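Local coordinates for BauA (Acinetobacter baumannii, PDB 6HCP), which takes up iron across the outer membrane as the receptor for ferric preacinetobactin, probably driven by TonB, at residues K70-K75 against T130-F135; G98-N103 against T313-N318; Y210-A215 against S221-L226. One frame throughout, in Å; residues are numbered along the deposited sequence. Where two conformers were deposited one is given.

Interaction 1: residues K70-K75 against T130-F135; sequences KYIEDK and TSPEMF. With EDO (1,2-ethanediol), chain K.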
loop_
_atom_site.group_PDB
_atom_site.type_symbol
_atom_site.label_atom_id
_atom_site.label_comp_id
_atom_site.label_asym_id
_atom_site.label_seq_id
_atom_site.Cartn_x
_atom_site.Cartn_y
_atom_site.Cartn_z
ATOM N N LYS A 70 23.527 14.680 -9.530
ATOM C CA LYS A 70 22.454 15.082 -8.606
ATOM C C LYS A 70 21.162 14.321 -8.962
ATOM O O LYS A 70 20.481 13.777 -8.089
ATOM C CB LYS A 70 22.253 16.602 -8.631
ATOM C CG LYS A 70 21.095 17.129 -7.765
ATOM C CD LYS A 70 21.121 16.608 -6.336
ATOM C CE LYS A 70 20.330 17.442 -5.341
ATOM N NZ LYS A 70 18.904 17.580 -5.734
ATOM N N TYR A 71 20.850 14.226 -10.263
ATOM C CA TYR A 71 19.678 13.441 -10.720
ATOM C C TYR A 71 19.819 11.968 -10.333
ATOM O O TYR A 71 18.902 11.361 -9.788
ATOM C CB TYR A 71 19.465 13.582 -12.227
ATOM C CG TYR A 71 18.230 12.888 -12.739
ATOM C CD1 TYR A 71 16.966 13.304 -12.356
ATOM C CD2 TYR A 71 18.326 11.775 -13.558
ATOM C CE1 TYR A 71 15.825 12.701 -12.858
ATOM C CE2 TYR A 71 17.199 11.163 -14.073
ATOM C CZ TYR A 71 15.941 11.625 -13.721
ATOM O OH TYR A 71 14.819 11.009 -14.211
ATOM N N ILE A 72 21.021 11.419 -10.514
ATOM C CA ILE A 72 21.274 10.050 -10.200
ATOM C C ILE A 72 20.967 9.792 -8.715
ATOM O O ILE A 72 20.365 8.760 -8.362
ATOM C CB ILE A 72 22.711 9.665 -10.589
ATOM C CG1 ILE A 72 22.932 9.787 -12.103
ATOM C CG2 ILE A 72 23.052 8.286 -10.082
ATOM C CD1 ILE A 72 24.381 9.666 -12.496
ATOM N N GLU A 73 21.471 10.660 -7.828
ATOM C CA GLU A 73 21.248 10.447 -6.395
ATOM C C GLU A 73 19.763 10.694 -6.074
ATOM O O GLU A 73 19.201 10.023 -5.212
ATOM C CB GLU A 73 22.163 11.332 -5.541
ATOM C CG GLU A 73 23.629 10.903 -5.541
ATOM C CD GLU A 73 24.022 9.625 -4.812
ATOM O OE1 GLU A 73 25.099 9.073 -5.183
ATOM O OE2 GLU A 73 23.299 9.194 -3.851
ATOM N N ASP A 74 19.131 11.643 -6.770
ATOM C CA ASP A 74 17.716 11.950 -6.520
ATOM C C ASP A 74 16.810 10.751 -6.855
ATOM O O ASP A 74 15.800 10.527 -6.182
ATOM C CB ASP A 74 17.274 13.198 -7.269
ATOM C CG ASP A 74 17.775 14.493 -6.635
ATOM O OD1 ASP A 74 18.223 14.445 -5.467
ATOM O OD2 ASP A 74 17.735 15.524 -7.321
ATOM N N LYS A 75 17.171 9.966 -7.876
ATOM C CA LYS A 75 16.408 8.759 -8.231
ATOM C C LYS A 75 16.797 7.564 -7.351
ATOM O O LYS A 75 16.145 6.501 -7.401
ATOM C CB LYS A 75 16.641 8.419 -9.715
ATOM C CG LYS A 75 16.229 9.497 -10.696
ATOM C CD LYS A 75 14.745 9.872 -10.647
ATOM C CE LYS A 75 13.873 8.743 -11.157
ATOM N NZ LYS A 75 12.428 9.075 -11.163
ATOM N N THR A 130 25.965 -1.550 -14.762
ATOM C CA THR A 130 26.802 -0.520 -14.231
ATOM C C THR A 130 26.048 0.232 -13.131
ATOM O O THR A 130 25.097 0.948 -13.420
ATOM C CB THR A 130 27.287 0.432 -15.339
ATOM O OG1 THR A 130 28.056 -0.336 -16.266
ATOM C CG2 THR A 130 28.134 1.561 -14.791
ATOM N N SER A 131 26.600 0.200 -11.908
ATOM C CA SER A 131 26.100 1.061 -10.817
ATOM C C SER A 131 26.712 2.450 -10.967
ATOM O O SER A 131 27.878 2.599 -11.331
ATOM C CB SER A 131 26.369 0.449 -9.446
ATOM O OG SER A 131 25.551 1.073 -8.454
ATOM N N PRO A 132 25.911 3.524 -10.889
ATOM C CA PRO A 132 26.379 4.821 -11.376
ATOM C C PRO A 132 27.104 5.772 -10.405
ATOM O O PRO A 132 27.292 6.955 -10.753
ATOM C CB PRO A 132 25.077 5.497 -11.818
ATOM C CG PRO A 132 24.023 4.914 -10.909
ATOM C CD PRO A 132 24.453 3.487 -10.666
ATOM N N GLU A 133 27.640 5.246 -9.300
ATOM C CA GLU A 133 28.209 6.113 -8.239
ATOM C C GLU A 133 29.461 6.859 -8.716
ATOM O O GLU A 133 29.820 7.869 -8.137
ATOM C CB GLU A 133 28.553 5.297 -6.995
ATOM C CG GLU A 133 27.329 4.957 -6.163
ATOM C CD GLU A 133 26.580 3.726 -6.635
ATOM O OE1 GLU A 133 27.022 3.091 -7.641
ATOM O OE2 GLU A 133 25.612 3.336 -5.948
ATOM N N MET A 134 30.154 6.352 -9.731
ATOM C CA MET A 134 31.434 6.975 -10.105
ATOM C C MET A 134 31.266 8.012 -11.216
ATOM O O MET A 134 32.266 8.577 -11.678
ATOM C CB MET A 134 32.477 5.924 -10.501
ATOM C CG MET A 134 32.126 5.099 -11.717
ATOM S SD MET A 134 33.427 3.875 -12.097
ATOM C CE MET A 134 34.616 4.898 -12.944
ATOM N N PHE A 135 30.025 8.362 -11.584
ATOM C CA PHE A 135 29.845 9.247 -12.735
ATOM C C PHE A 135 29.285 10.607 -12.335
ATOM O O PHE A 135 28.291 10.706 -11.598
ATOM C CB PHE A 135 29.003 8.552 -13.809
ATOM C CG PHE A 135 29.573 7.219 -14.211
ATOM C CD1 PHE A 135 30.779 7.147 -14.896
ATOM C CD2 PHE A 135 28.932 6.034 -13.872
ATOM C CE1 PHE A 135 31.362 5.919 -15.172
ATOM C CE2 PHE A 135 29.502 4.809 -14.176
ATOM C CZ PHE A 135 30.726 4.752 -14.802
HETATM C C1 EDO K . 14.065 11.500 -3.601
HETATM O O1 EDO K . 15.106 12.283 -4.291
HETATM C C2 EDO K . 12.696 12.010 -4.093
HETATM O O2 EDO K . 12.521 11.722 -5.497
#
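Ile72 meets Pro132 inside the plug domain of this TonB-dependent receptor. Ile72 sits on the short helix 69-75. Pro132 sits in the loop that leads into strand 135-142. The two side chains cross obliquely, and the contact is small, apolar and buried. Ile72 touches with its CG2 methyl, which reaches the rim of the proline ring: CG2 lies 3.6 Å from Pro132 CG and 3.9 Å from Pro132 CB. With chi1 at -63°, CG2 stands anti to the backbone N of Ile72, and CG1 takes the place beside that N. CG1 runs on extended (chi2 169°), and Ile72 CD1 comes to 4.1 Å from the carbonyl oxygen Phe135 O.

Each segment also has bonds of its own. In the helix, Lys70 NZ forms a salt bridge to Asp74 OD2 at 2.8 Å, one turn further on. Asp74 also pairs with Arg670 of the barrel, which ties this helix to the wall. In the loop, Phe135 N bonds back to Pro132 O and closes a turn. The Phe135 ring carries Met134 CG over one face. Pro132 is also spanned by a bond between its two neighbours: Ser131 OG donates to Glu133 OE1 at 2.6 Å, and the carboxylate receives it on its syn lone pair.

Interaction 2: residues G98-N103 against T313-N318; sequences GGWSEN and TEYKYN. With EDO (1,2-ethanediol), chain J.
The loop segment 98-103 runs past strand 302-318 without backbone contact; Trp100 CA and Tyr317 CA, the nearest pair, are 8.2 Å apart. Side chains do the bridging, and they join the plug to the inner wall of the barrel. Tyr315 and Tyr317 are two apart on the strand and both reach inward to the loop. Each has its CG anti to the backbone N (chi1 178° in both), and each ring extends from the strand to the same residue, Trp100.

Tyr315 makes the closer contact. Its hydroxyl OH lies 3.6 Å from Trp100 CB, at the root of the indole. The carbonyl oxygen of Trp100 lies at the edge of the Tyr315 ring, near its plane. Tyr317 approaches the same methylene more loosely, with its CD2 4.4 Å from Trp100 CB. The Tyr317 hydroxyl is bonded to Ala320 O, just beyond the segment, which fixes the far end of that ring.

A 1,2-ethanediol, probably from the crystallisation liquor, touches both Trp100 and Tyr315. Its C2 lies over one face of the indole, 3.6 Å above the plane and toward the rim. Its O2 donates to Tyr315 OH at 2.9 Å, and the molecule is also bonded to Arg256. In the loop, Ser101 OG donates to Glu102 O at 2.7 Å.

Around the contact, Trp100 also packs on Arg256 and Leu687 in loops. Tyr315 is flanked by Val283 and Thr285 of strand 282-297 and by Leu339 of strand 331-358. Those two strands pair with 302-318 on its two edges, so the strand that meets the plug loop is held between two barrel neighbours.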
loop_
_atom_site.group_PDB
_atom_site.type_symbol
_atom_site.label_atom_id
_atom_site.label_comp_id
_atom_site.label_asym_id
_atom_site.label_seq_id
_atom_site.Cartn_x
_atom_site.Cartn_y
_atom_site.Cartn_z
ATOM N N GLY A 98 16.561 -7.765 -11.183
ATOM C CA GLY A 98 17.546 -8.800 -10.944
ATOM C C GLY A 98 17.746 -9.712 -12.144
ATOM O O GLY A 98 18.030 -10.889 -11.988
ATOM N N GLY A 99 17.718 -9.132 -13.347
ATOM C CA GLY A 99 18.141 -9.838 -14.539
ATOM C C GLY A 99 19.650 -10.025 -14.551
ATOM O O GLY A 99 20.381 -9.436 -13.736
ATOM N N TRP A 100 20.121 -10.827 -15.506
ATOM C CA TRP A 100 21.554 -11.072 -15.650
ATOM C C TRP A 100 22.269 -9.905 -16.346
ATOM O O TRP A 100 23.497 -9.840 -16.349
ATOM C CB TRP A 100 21.789 -12.408 -16.354
ATOM C CG TRP A 100 21.004 -12.587 -17.614
ATOM C CD1 TRP A 100 19.805 -13.216 -17.765
ATOM C CD2 TRP A 100 21.400 -12.163 -18.930
ATOM N NE1 TRP A 100 19.417 -13.193 -19.077
ATOM C CE2 TRP A 100 20.416 -12.630 -19.823
ATOM C CE3 TRP A 100 22.533 -11.523 -19.445
ATOM C CZ2 TRP A 100 20.463 -12.350 -21.186
ATOM C CZ3 TRP A 100 22.579 -11.247 -20.798
ATOM C CH2 TRP A 100 21.543 -11.632 -21.650
ATOM N N SER A 101 21.509 -8.968 -16.912
ATOM C CA SER A 101 22.055 -7.719 -17.434
ATOM C C SER A 101 20.962 -6.664 -17.416
ATOM O O SER A 101 19.781 -6.997 -17.321
ATOM C CB SER A 101 22.614 -7.855 -18.842
ATOM O OG SER A 101 21.573 -7.822 -19.817
ATOM N N GLU A 102 21.362 -5.411 -17.642
ATOM C CA GLU A 102 20.404 -4.353 -17.986
ATOM C C GLU A 102 19.898 -4.623 -19.407
ATOM O O GLU A 102 20.509 -5.377 -20.178
ATOM C CB GLU A 102 21.041 -2.962 -17.936
ATOM C CG GLU A 102 21.671 -2.605 -16.595
ATOM C CD GLU A 102 22.077 -1.147 -16.475
ATOM O OE1 GLU A 102 21.238 -0.302 -16.829
ATOM O OE2 GLU A 102 23.233 -0.849 -16.013
ATOM N N ASN A 103 18.735 -4.065 -19.715
ATOM C CA ASN A 103 18.139 -4.265 -21.032
ATOM C C ASN A 103 17.336 -3.029 -21.412
ATOM O O ASN A 103 16.317 -2.730 -20.793
ATOM C CB ASN A 103 17.238 -5.494 -21.082
ATOM C CG ASN A 103 16.714 -5.763 -22.486
ATOM O OD1 ASN A 103 17.467 -5.666 -23.447
ATOM N ND2 ASN A 103 15.429 -6.045 -22.624
ATOM N N THR A 313 36.357 -8.615 -17.719
ATOM C CA THR A 313 35.072 -9.080 -17.257
ATOM C C THR A 313 35.185 -10.566 -16.944
ATOM O O THR A 313 35.693 -11.327 -17.752
ATOM C CB THR A 313 33.993 -8.867 -18.323
ATOM O OG1 THR A 313 33.886 -7.464 -18.557
ATOM C CG2 THR A 313 32.668 -9.494 -17.939
ATOM N N GLU A 314 34.650 -10.972 -15.789
ATOM C CA GLU A 314 34.468 -12.373 -15.468
ATOM C C GLU A 314 33.000 -12.590 -15.117
ATOM O O GLU A 314 32.523 -12.003 -14.147
ATOM C CB GLU A 314 35.363 -12.776 -14.287
ATOM C CG GLU A 314 36.852 -12.614 -14.561
ATOM C CD GLU A 314 37.741 -12.915 -13.359
ATOM O OE1 GLU A 314 37.205 -13.314 -12.318
ATOM O OE2 GLU A 314 38.964 -12.851 -13.511
ATOM N N TYR A 315 32.310 -13.362 -15.962
ATOM C CA TYR A 315 30.892 -13.628 -15.861
ATOM C C TYR A 315 30.685 -15.087 -15.494
ATOM O O TYR A 315 31.233 -15.964 -16.150
ATOM C CB TYR A 315 30.183 -13.329 -17.179
ATOM C CG TYR A 315 28.704 -13.614 -17.191
ATOM C CD1 TYR A 315 27.778 -12.677 -16.748
ATOM C CD2 TYR A 315 28.215 -14.781 -17.744
ATOM C CE1 TYR A 315 26.415 -12.927 -16.813
ATOM C CE2 TYR A 315 26.854 -15.044 -17.818
ATOM C CZ TYR A 315 25.948 -14.123 -17.327
ATOM O OH TYR A 315 24.610 -14.382 -17.425
ATOM N N LYS A 316 29.741 -15.327 -14.579
ATOM C CA LYS A 316 29.342 -16.670 -14.204
ATOM C C LYS A 316 27.830 -16.720 -13.968
ATOM O O LYS A 316 27.270 -15.838 -13.334
ATOM C CB LYS A 316 30.068 -17.087 -12.919
ATOM C CG LYS A 316 31.584 -17.216 -13.033
ATOM C CD LYS A 316 32.213 -17.559 -11.681
ATOM C CE LYS A 316 33.664 -17.971 -11.777
ATOM N NZ LYS A 316 34.460 -16.891 -12.387
ATOM N N TYR A 317 27.194 -17.773 -14.479
ATOM C CA TYR A 317 25.754 -17.952 -14.385
ATOM C C TYR A 317 25.460 -19.427 -14.139
ATOM O O TYR A 317 25.871 -20.287 -14.903
ATOM C CB TYR A 317 25.040 -17.480 -15.659
ATOM C CG TYR A 317 23.549 -17.679 -15.634
ATOM C CD1 TYR A 317 22.988 -18.907 -15.923
ATOM C CD2 TYR A 317 22.692 -16.610 -15.444
ATOM C CE1 TYR A 317 21.614 -19.089 -15.944
ATOM C CE2 TYR A 317 21.318 -16.782 -15.427
ATOM C CZ TYR A 317 20.772 -18.027 -15.656
ATOM O OH TYR A 317 19.409 -18.207 -15.695
ATOM N N ASN A 318 24.663 -19.687 -13.102
ATOM C CA ASN A 318 24.195 -21.033 -12.769
ATOM C C ASN A 318 22.693 -20.947 -12.496
ATOM O O ASN A 318 22.289 -20.278 -11.560
ATOM C CB ASN A 318 24.928 -21.538 -11.526
ATOM C CG ASN A 318 24.635 -22.975 -11.154
ATOM O OD1 ASN A 318 24.220 -23.766 -11.994
ATOM N ND2 ASN A 318 25.110 -23.363 -9.983
HETATM C C1 EDO J . 24.676 -14.567 -21.713
HETATM O O1 EDO J . 24.577 -15.077 -23.044
HETATM C C2 EDO J . 23.385 -14.911 -20.991
HETATM O O2 EDO J . 23.628 -15.700 -19.818
#

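Interaction 3: residues Y210-A215 against S221-L226; sequences YRDGDA and SKESRL. With C8E ((hydroxyethyloxy)tri(ethyloxy)octane), chain B.
Tyr210 lies alongside Arg225, pointing the same way, with its ring edge at Arg225 CG (3.3 Å from Tyr210 CD1). The ring and guanidinium planes are 54° apart. The Tyr210 hydroxyl donates to Glu223 OE2 at 3.2 Å, from 47° out of the carboxylate plane. Arg225 NH2 reaches the same oxygen from the opposite face, at 3.0 Å, in a salt bridge. Two donors thus hold Glu223 OE2 and probably keep the carboxylate charged. A detergent molecule lies against this side, its C4 3.7 Å from Arg225 CB.

On the other face of the sheet, Ser224 CB sits over one face of the Arg211 guanidinium. A water accepts from Arg211 NE at 2.7 Å and also bonds to Ser224 OG. The Arg211 guanidinium turns to the plug, to Ser131. Further along, Ala215 CB rests on the extended Lys222 chain, 3.7 Å from Lys222 CD; Lys222 NZ then bonds Ser97.

Arg211 and Ser224 form a hydrogen-bonded antiparallel pair, with Arg211 N to Ser224 O at 2.9 Å. This is a beta hairpin of the meander that builds the TonB-dependent receptor barrel: one face meets detergent, the other the plug.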
loop_
_atom_site.group_PDB
_atom_site.type_symbol
_atom_site.label_atom_id
_atom_site.label_comp_id
_atom_site.label_asym_id
_atom_site.label_seq_id
_atom_site.Cartn_x
_atom_site.Cartn_y
_atom_site.Cartn_z
ATOM N N TYR A 210 29.187 -0.293 -1.333
ATOM C CA TYR A 210 28.860 -1.674 -1.093
ATOM C C TYR A 210 27.378 -1.723 -0.729
ATOM O O TYR A 210 26.925 -0.920 0.052
ATOM C CB TYR A 210 29.690 -2.283 0.047
ATOM C CG TYR A 210 29.384 -3.730 0.338
ATOM C CD1 TYR A 210 29.654 -4.699 -0.607
ATOM C CD2 TYR A 210 28.753 -4.138 1.504
ATOM C CE1 TYR A 210 29.331 -6.027 -0.412
ATOM C CE2 TYR A 210 28.411 -5.468 1.713
ATOM C CZ TYR A 210 28.733 -6.424 0.765
ATOM O OH TYR A 210 28.425 -7.750 0.900
ATOM N N ARG A 211 26.653 -2.683 -1.289
ATOM C CA ARG A 211 25.332 -2.972 -0.774
ATOM C C ARG A 211 25.029 -4.449 -0.961
ATOM O O ARG A 211 25.564 -5.109 -1.854
ATOM C CB ARG A 211 24.278 -2.038 -1.375
ATOM C CG ARG A 211 24.161 -2.072 -2.879
ATOM C CD ARG A 211 23.172 -1.013 -3.339
ATOM N NE ARG A 211 23.201 -1.012 -4.779
ATOM C CZ ARG A 211 23.879 -0.146 -5.524
ATOM N NH1 ARG A 211 23.933 -0.343 -6.831
ATOM N NH2 ARG A 211 24.365 0.961 -4.982
ATOM N N ASP A 212 24.181 -4.979 -0.069
ATOM C CA ASP A 212 23.904 -6.385 -0.087
ATOM C C ASP A 212 22.610 -6.635 0.679
ATOM O O ASP A 212 22.333 -5.962 1.672
ATOM C CB ASP A 212 25.058 -7.169 0.563
ATOM C CG ASP A 212 24.943 -8.679 0.474
ATOM O OD1 ASP A 212 24.625 -9.177 -0.619
ATOM O OD2 ASP A 212 25.018 -9.326 1.546
ATOM N N GLY A 213 21.862 -7.645 0.231
ATOM C CA GLY A 213 20.716 -8.155 0.959
ATOM C C GLY A 213 19.543 -8.456 0.049
ATOM O O GLY A 213 19.570 -8.195 -1.163
ATOM N N ASP A 214 18.464 -8.927 0.676
ATOM C CA ASP A 214 17.234 -9.289 0.018
ATOM C C ASP A 214 16.662 -8.090 -0.723
ATOM O O ASP A 214 16.532 -7.007 -0.168
ATOM C CB ASP A 214 16.194 -9.769 1.029
ATOM C CG ASP A 214 16.542 -11.092 1.664
ATOM O OD1 ASP A 214 17.392 -11.797 1.104
ATOM O OD2 ASP A 214 15.844 -11.467 2.609
ATOM N N ALA A 215 16.231 -8.340 -1.955
ATOM C CA ALA A 215 15.633 -7.307 -2.805
ATOM C C ALA A 215 14.112 -7.468 -2.769
ATOM O O ALA A 215 13.575 -8.148 -1.884
ATOM C CB ALA A 215 16.157 -7.426 -4.228
ATOM N N SER A 221 18.247 -11.716 -3.959
ATOM C CA SER A 221 19.123 -10.827 -3.240
ATOM C C SER A 221 20.146 -10.237 -4.212
ATOM O O SER A 221 20.486 -10.852 -5.217
ATOM C CB SER A 221 19.790 -11.555 -2.093
ATOM O OG SER A 221 20.668 -12.538 -2.587
ATOM N N LYS A 222 20.548 -8.998 -3.942
ATOM C CA LYS A 222 21.387 -8.210 -4.834
ATOM C C LYS A 222 22.585 -7.672 -4.062
ATOM O O LYS A 222 22.410 -7.068 -3.009
ATOM C CB LYS A 222 20.592 -7.037 -5.400
ATOM C CG LYS A 222 19.434 -7.420 -6.304
ATOM C CD LYS A 222 18.654 -6.211 -6.709
ATOM C CE LYS A 222 17.587 -6.486 -7.735
ATOM N NZ LYS A 222 16.720 -5.297 -7.918
ATOM N N GLU A 223 23.787 -7.985 -4.559
ATOM C CA GLU A 223 25.032 -7.490 -4.007
ATOM C C GLU A 223 25.766 -6.678 -5.084
ATOM O O GLU A 223 25.826 -7.070 -6.262
ATOM C CB GLU A 223 25.858 -8.657 -3.474
ATOM C CG GLU A 223 27.208 -8.220 -2.935
ATOM C CD GLU A 223 28.183 -9.339 -2.604
ATOM O OE1 GLU A 223 27.989 -10.487 -3.091
ATOM O OE2 GLU A 223 29.158 -9.049 -1.883
ATOM N N SER A 224 26.139 -5.451 -4.729
ATOM C CA SER A 224 26.957 -4.606 -5.589
ATOM C C SER A 224 28.163 -4.111 -4.799
ATOM O O SER A 224 28.054 -3.818 -3.601
ATOM C CB SER A 224 26.160 -3.444 -6.133
ATOM O OG SER A 224 24.957 -3.882 -6.740
ATOM N N ARG A 225 29.264 -3.885 -5.509
ATOM C CA ARG A 225 30.446 -3.278 -4.916
ATOM C C ARG A 225 31.130 -2.446 -5.994
ATOM O O ARG A 225 31.216 -2.874 -7.135
ATOM C CB ARG A 225 31.485 -4.303 -4.439
ATOM C CG ARG A 225 31.000 -5.395 -3.501
ATOM C CD ARG A 225 32.182 -6.106 -2.833
ATOM N NE ARG A 225 31.808 -7.358 -2.168
ATOM C CZ ARG A 225 32.595 -8.426 -2.032
ATOM N NH1 ARG A 225 33.845 -8.392 -2.466
ATOM N NH2 ARG A 225 32.077 -9.565 -1.600
ATOM N N LEU A 226 31.682 -1.309 -5.584
ATOM C CA LEU A 226 32.454 -0.462 -6.477
ATOM C C LEU A 226 33.554 0.254 -5.697
ATOM O O LEU A 226 33.332 0.799 -4.612
ATOM C CB LEU A 226 31.517 0.551 -7.127
ATOM C CG LEU A 226 32.176 1.555 -8.067
ATOM C CD1 LEU A 226 32.740 0.842 -9.286
ATOM C CD2 LEU A 226 31.179 2.628 -8.488
HETATM C C1 C8E B . 35.235 -6.402 -5.358
HETATM C C2 C8E B . 34.783 -5.084 -5.950
HETATM C C3 C8E B . 35.357 -3.861 -5.233
HETATM C C4 C8E B . 35.081 -3.878 -3.731
HETATM C C5 C8E B . 35.333 -2.511 -3.093
HETATM C C6 C8E B . 34.484 -2.319 -1.842
HETATM C C7 C8E B . 34.533 -0.886 -1.325
HETATM C C8 C8E B . 33.733 -0.755 -0.030
HETATM O O9 C8E B . 33.239 0.580 0.132
HETATM C C10 C8E B . 32.429 0.765 1.292
HETATM C C11 C8E B . 32.319 2.246 1.583
HETATM O O12 C8E B . 31.055 2.514 2.173
HETATM O O HOH W 1 21.949 -3.198 -5.831
HETATM O O HOH W 2 25.609 -11.978 -2.228
#

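Interaction 1 lies within the plug, interaction 2 joins plug to barrel, and interaction 3 lies within the barrel wall. Their centres are about 20 Å (1 and 2), about 16 Å (1 and 3) and about 14 Å (2 and 3) apart. Along the chain, 98-103 falls between the two segments of interaction 1, while the hairpin of interaction 3 comes after interaction 1 and before 313-318. The three also touch. Glu102 OE2 takes a probable hydrogen bond from Thr130 N at 3.1 Å. Arg211 NH2 forms a salt bridge to Glu133 OE2 at 2.9 Å. Lys222 packs on Gly98. The plug is thus seated against the barrel at several connected points.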